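PDB 6OE6: lipoprotein from Leptospira interrogans serogroup Icterohaemorrhagiae serovar copenhageni, which is of unknown function but is probably attached to a membrane through a lipidated N-terminus, as expected of a bacterial lipoprotein. Local coordinates for residues 13-18 with 122-126; 64-70 with 114-118. All blocks are in the same frame, centred on the assembly; numbering follows the deposited sequence.

Contact 1. Residues 13-18 with 122-126; sequences TGEFGW and DEVEF
With CG1 of Val124 held out over its own backbone (chi1 62°) and the ring of Phe16 swung beside its own backbone N (chi1 -69°), methyl and ring meet squarely: CG1 lies over the ring centre, 3.5 Å from the centroid and 6° off the normal, a textbook CH-pi contact. The same methyl also reaches the edge of the Trp18 indole, close to its plane, with Val124 CG1 3.8 Å from Trp18 CZ2, and thus sits in the corner formed by the Phe16 face and the Trp18 edge. Further along, Trp18 CH2 comes within 3.9 Å of Phe126 CD2, the two ring planes steeply inclined. At the other end Asp122 CG approaches Phe16 CE2 at 3.9 Å, while OD1 turns to a salt bridge with Arg43 and OD2 to a hydrogen bond with Tyr58 OH; the indole NE1 is likewise bonded to Thr42 O. Strands 15-18 and 122-126 belong to different sheets, and their axes pass 8.6 Å apart, consistent with two sheets packed face to face in a sandwich-like core. No hydrogen bond joins the two segments; cohesion between them comes from dispersion and CH-pi contacts, with the indole N-H and the Asp122 carboxylate satisfied by residues outside them.

Contact 2. Residues 64-70 with 114-118; sequences VSESAET and VAYEG
Two hydrogen bonds, and a third in one of the two conformers of Glu117, tie residues 64-70 to residues 114-118, and each uses a backbone N-H. Glu117 N gives the shortest, 2.8 Å to Glu69 O and nearly straight at 168°. Ser65 N reaches the phenol oxygen, Tyr116 OH, at 3.2 Å. The conditional bond arises where the Glu117 side chain, bent at chi2 (-82°), folds back and OE2 accepts Glu69 N at 3.0 Å, the donor standing above the carboxylate plane. A water extends the network, donating to Glu69 O and accepting from Gly118 N.

Packing against the Tyr116 ring comes from Val64 and Ala68. Val64 CG1 lies over one face in a CH-pi contact, 4.0 Å from the ring centroid, and Ala68 CB packs obliquely against Tyr116 CE1 at 3.5 Å. A polar atom, Thr70 OG1, sits at the ring edge, near its plane, and makes a weak bond back to Ala68 O.

In the backbone, Thr70 and Tyr116 form an antiparallel non-hydrogen-bonded pair where strands 70-77 and 108-116 meet, and Thr70 CA makes a CA-H...O contact of 3.3 Å with Ala115 O. The chain before Thr70 makes a type I turn whose two ends, Ser65 and Ala68, meet the hydroxyl end of Tyr116.

Glu69 O therefore takes two donors, Glu117 N and the water. The tyrosine is held by its hydroxyl as well as its ring, coupling the turn to the C-terminal end of strand 108-116.

Contact 1 joins the two sheets through the core, its centre about 7 Å from the centre of the chain, whereas contact 2 lies at the periphery, its centre about 18 Å from that point, where the loop before strand 70-77 meets the end of strand 108-116. The centres of the two contacts are about 16 Å apart, yet they touch: Asp122 O and Val114 N are 2.9 Å apart, a probable hydrogen bond between neighbouring strands 108-116 and 119-129, and Phe16 CZ packs on Val114 CG2 at 3.8 Å. Along the chain, contact 2 is nested within the loop closed by contact 1. A bound sodium ion lies about 10 Å from the side chain of Phe126 in contact 1.

Contact 1. Residues 13-18 with 122-126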
loop_
_atom_site.group_PDB
_atom_site.type_symbol
_atom_site.label_atom_id
_atom_site.label_comp_id
_atom_site.label_asym_id
_atom_site.label_seq_id
_atom_site.Cartn_x
_atom_site.Cartn_y
_atom_site.Cartn_z
ATOM N N THR A 13 4.141 -0.047 -17.059
ATOM C CA THR A 13 3.811 0.289 -15.676
ATOM C C THR A 13 3.058 -0.857 -14.993
ATOM O O THR A 13 2.210 -1.508 -15.606
ATOM C CB THR A 13 2.973 1.587 -15.601
ATOM O OG1 THR A 13 2.547 1.813 -14.251
ATOM C CG2 THR A 13 1.755 1.501 -16.518
ATOM N N GLY A 14 3.387 -1.113 -13.727
ATOM C CA GLY A 14 2.742 -2.162 -12.965
ATOM C C GLY A 14 1.421 -1.701 -12.380
ATOM O O GLY A 14 0.946 -0.594 -12.630
ATOM N N GLU A 15 0.823 -2.570 -11.565
ATOM C CA GLU A 15 -0.492 -2.296 -10.993
ATOM C C GLU A 15 -0.530 -2.710 -9.534
ATOM O O GLU A 15 -0.032 -3.785 -9.187
ATOM C CB GLU A 15 -1.609 -3.060 -11.720
ATOM C CG GLU A 15 -1.951 -2.534 -13.103
ATOM C CD GLU A 15 -3.047 -3.352 -13.768
ATOM O OE1 GLU A 15 -3.140 -4.568 -13.483
ATOM O OE2 GLU A 15 -3.818 -2.774 -14.569
ATOM N N PHE A 16 -1.165 -1.879 -8.701
ATOM C CA PHE A 16 -1.471 -2.227 -7.311
ATOM C C PHE A 16 -2.936 -2.636 -7.177
ATOM O O PHE A 16 -3.818 -2.044 -7.810
ATOM C CB PHE A 16 -1.201 -1.057 -6.362
ATOM C CG PHE A 16 0.254 -0.721 -6.195
ATOM C CD1 PHE A 16 1.016 -1.375 -5.240
ATOM C CD2 PHE A 16 0.846 0.274 -6.968
ATOM C CE1 PHE A 16 2.370 -1.073 -5.056
ATOM C CE2 PHE A 16 2.181 0.607 -6.802
ATOM C CZ PHE A 16 2.963 -0.083 -5.844
ATOM N N GLY A 17 -3.188 -3.658 -6.349
ATOM C CA GLY A 17 -4.538 -4.056 -6.018
ATOM C C GLY A 17 -4.661 -4.215 -4.515
ATOM O O GLY A 17 -3.676 -4.442 -3.822
ATOM N N TRP A 18 -5.897 -4.098 -4.017
ATOM C CA TRP A 18 -6.123 -4.023 -2.580
ATOM C C TRP A 18 -7.363 -4.797 -2.175
ATOM O O TRP A 18 -8.329 -4.897 -2.935
ATOM C CB TRP A 18 -6.278 -2.564 -2.108
ATOM C CG TRP A 18 -5.254 -1.657 -2.729
ATOM C CD1 TRP A 18 -5.292 -1.108 -3.986
ATOM C CD2 TRP A 18 -4.034 -1.217 -2.134
ATOM N NE1 TRP A 18 -4.171 -0.348 -4.201
ATOM C CE2 TRP A 18 -3.383 -0.395 -3.074
ATOM C CE3 TRP A 18 -3.430 -1.433 -0.893
ATOM C CZ2 TRP A 18 -2.150 0.206 -2.815
ATOM C CZ3 TRP A 18 -2.209 -0.829 -0.635
ATOM C CH2 TRP A 18 -1.583 -0.021 -1.591
ATOM N N ASP A 122 8.161 1.558 -8.720
ATOM C CA ASP A 122 6.781 2.002 -8.625
ATOM C C ASP A 122 6.518 2.410 -7.185
ATOM O O ASP A 122 7.263 2.044 -6.271
ATOM C CB ASP A 122 5.809 0.906 -9.057
ATOM C CG ASP A 122 4.581 1.447 -9.746
ATOM O OD1 ASP A 122 4.231 2.629 -9.548
ATOM O OD2 ASP A 122 3.967 0.672 -10.504
ATOM N N GLU A 123 5.469 3.203 -7.001
ATOM C CA GLU A 123 5.104 3.659 -5.668
ATOM C C GLU A 123 3.659 4.129 -5.700
ATOM O O GLU A 123 3.116 4.451 -6.756
ATOM C CB GLU A 123 6.038 4.778 -5.180
ATOM C CG GLU A 123 5.858 6.094 -5.898
ATOM C CD GLU A 123 6.972 7.073 -5.578
ATOM O OE1 GLU A 123 8.149 6.734 -5.831
ATOM O OE2 GLU A 123 6.674 8.169 -5.069
ATOM N N VAL A 124 3.048 4.169 -4.522
ATOM C CA VAL A 124 1.629 4.483 -4.385
ATOM C C VAL A 124 1.400 5.054 -2.989
ATOM O O VAL A 124 2.024 4.618 -2.013
ATOM C CB VAL A 124 0.755 3.231 -4.637
ATOM C CG1 VAL A 124 1.056 2.151 -3.605
ATOM C CG2 VAL A 124 -0.744 3.600 -4.649
ATOM N N GLU A 125 0.527 6.052 -2.899
ATOM C CA GLU A 125 0.123 6.637 -1.625
ATOM C C GLU A 125 -1.259 6.144 -1.191
ATOM O O GLU A 125 -2.143 5.912 -2.022
ATOM C CB GLU A 125 0.098 8.163 -1.721
ATOM C CG GLU A 125 1.455 8.784 -1.978
ATOM C CD GLU A 125 1.364 10.288 -2.171
ATOM O OE1 GLU A 125 0.849 10.732 -3.224
ATOM O OE2 GLU A 125 1.794 11.014 -1.260
ATOM N N PHE A 126 -1.457 6.044 0.125
ATOM C CA PHE A 126 -2.792 5.811 0.672
ATOM C C PHE A 126 -2.931 6.480 2.040
ATOM O O PHE A 126 -1.944 6.773 2.711
ATOM C CB PHE A 126 -3.124 4.303 0.746
ATOM C CG PHE A 126 -2.217 3.487 1.644
ATOM C CD1 PHE A 126 -2.480 3.402 3.005
ATOM C CD2 PHE A 126 -1.128 2.756 1.126
ATOM C CE1 PHE A 126 -1.656 2.619 3.850
ATOM C CE2 PHE A 126 -0.329 1.949 1.956
ATOM C CZ PHE A 126 -0.585 1.898 3.321
#

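Contact 2. Residues 64-70 with 114-118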
loop_
_atom_site.group_PDB
_atom_site.type_symbol
_atom_site.label_atom_id
_atom_site.label_comp_id
_atom_site.label_asym_id
_atom_site.label_seq_id
_atom_site.Cartn_x
_atom_site.Cartn_y
_atom_site.Cartn_z
ATOM N N VAL A 64 9.481 -11.397 -13.969
ATOM C CA VAL A 64 10.428 -11.311 -12.867
ATOM C C VAL A 64 10.825 -12.713 -12.433
ATOM O O VAL A 64 10.119 -13.694 -12.677
ATOM C CB VAL A 64 9.871 -10.524 -11.657
ATOM C CG1 VAL A 64 9.613 -9.086 -12.028
ATOM C CG2 VAL A 64 8.602 -11.178 -11.138
ATOM N N SER A 65 11.977 -12.791 -11.773
ATOM C CA SER A 65 12.520 -14.040 -11.268
ATOM C C SER A 65 12.269 -14.158 -9.772
ATOM O O SER A 65 12.347 -13.168 -9.038
ATOM C CB SER A 65 14.020 -14.131 -11.546
ATOM O OG SER A 65 14.576 -15.249 -10.882
ATOM N N GLU A 66 11.981 -15.384 -9.326
ATOM C CA GLU A 66 11.796 -15.639 -7.903
ATOM C C GLU A 66 13.070 -15.362 -7.111
ATOM O O GLU A 66 13.002 -15.062 -5.912
ATOM C CB GLU A 66 11.322 -17.081 -7.701
ATOM C CG GLU A 66 11.250 -17.560 -6.261
ATOM C CD GLU A 66 10.301 -18.731 -6.086
ATOM O OE1 GLU A 66 9.388 -18.883 -6.925
ATOM O OE2 GLU A 66 10.467 -19.502 -5.115
ATOM N N SER A 67 14.237 -15.433 -7.758
ATOM C CA SER A 67 15.502 -15.211 -7.072
ATOM C C SER A 67 16.004 -13.770 -7.157
ATOM O O SER A 67 17.011 -13.448 -6.518
ATOM C CB SER A 67 16.573 -16.153 -7.626
ATOM O OG SER A 67 16.920 -15.796 -8.950
ATOM N N ALA A 68 15.341 -12.899 -7.916
ATOM C CA ALA A 68 15.785 -11.515 -8.016
ATOM C C ALA A 68 15.484 -10.756 -6.727
ATOM O O ALA A 68 14.491 -11.019 -6.042
ATOM C CB ALA A 68 15.115 -10.811 -9.196
ATOM N N GLU A 69 16.350 -9.799 -6.403
ATOM C CA GLU A 69 16.190 -9.045 -5.161
ATOM C C GLU A 69 15.018 -8.083 -5.295
ATOM O O GLU A 69 15.090 -7.107 -6.048
ATOM C CB GLU A 69 17.471 -8.288 -4.820
ATOM C CG GLU A 69 18.635 -9.165 -4.410
ATOM C CD GLU A 69 19.542 -8.471 -3.412
ATOM O OE1 GLU A 69 19.102 -7.470 -2.807
ATOM O OE2 GLU A 69 20.689 -8.922 -3.229
ATOM N N THR A 70 13.940 -8.348 -4.561
ATOM C CA THR A 70 12.767 -7.486 -4.543
ATOM C C THR A 70 12.507 -7.017 -3.118
ATOM O O THR A 70 12.629 -7.793 -2.165
ATOM C CB THR A 70 11.540 -8.225 -5.093
ATOM O OG1 THR A 70 11.868 -8.801 -6.358
ATOM C CG2 THR A 70 10.386 -7.282 -5.299
ATOM N N VAL A 114 8.037 -0.023 -4.332
ATOM C CA VAL A 114 8.443 -1.353 -4.780
ATOM C C VAL A 114 9.808 -1.225 -5.450
ATOM O O VAL A 114 9.988 -0.385 -6.337
ATOM C CB VAL A 114 7.420 -1.975 -5.748
ATOM C CG1 VAL A 114 7.966 -3.343 -6.260
ATOM C CG2 VAL A 114 6.032 -2.134 -5.103
ATOM N N ALA A 115 10.769 -2.039 -5.011
ATOM C CA ALA A 115 12.111 -2.032 -5.575
ATOM C C ALA A 115 12.410 -3.382 -6.204
ATOM O O ALA A 115 12.070 -4.428 -5.643
ATOM C CB ALA A 115 13.165 -1.712 -4.512
ATOM N N TYR A 116 13.050 -3.349 -7.369
ATOM C CA TYR A 116 13.423 -4.556 -8.092
ATOM C C TYR A 116 14.853 -4.377 -8.561
ATOM O O TYR A 116 15.156 -3.405 -9.260
ATOM C CB TYR A 116 12.479 -4.809 -9.272
ATOM C CG TYR A 116 12.693 -6.149 -9.951
ATOM C CD1 TYR A 116 12.319 -7.329 -9.321
ATOM C CD2 TYR A 116 13.251 -6.227 -11.211
ATOM C CE1 TYR A 116 12.504 -8.559 -9.929
ATOM C CE2 TYR A 116 13.447 -7.451 -11.830
ATOM C CZ TYR A 116 13.071 -8.616 -11.183
ATOM O OH TYR A 116 13.256 -9.847 -11.788
ATOM N N GLU A 117 15.730 -5.294 -8.137
ATOM C CA GLU A 117 17.127 -5.316 -8.577
ATOM C C GLU A 117 17.806 -3.962 -8.367
ATOM O O GLU A 117 18.575 -3.492 -9.208
ATOM C CB GLU A 117 17.230 -5.761 -10.036
ATOM C CG GLU A 117 16.643 -7.144 -10.300
ATOM C CD GLU A 117 17.600 -8.277 -9.958
ATOM O OE1 GLU A 117 18.145 -8.894 -10.897
ATOM O OE2 GLU A 117 17.811 -8.553 -8.758
ATOM N N GLY A 118 17.508 -3.324 -7.232
ATOM C CA GLY A 118 18.179 -2.114 -6.817
ATOM C C GLY A 118 17.440 -0.818 -7.095
ATOM O O GLY A 118 17.721 0.185 -6.431
HETATM O O HOH W 1 15.830 -4.652 -5.015
#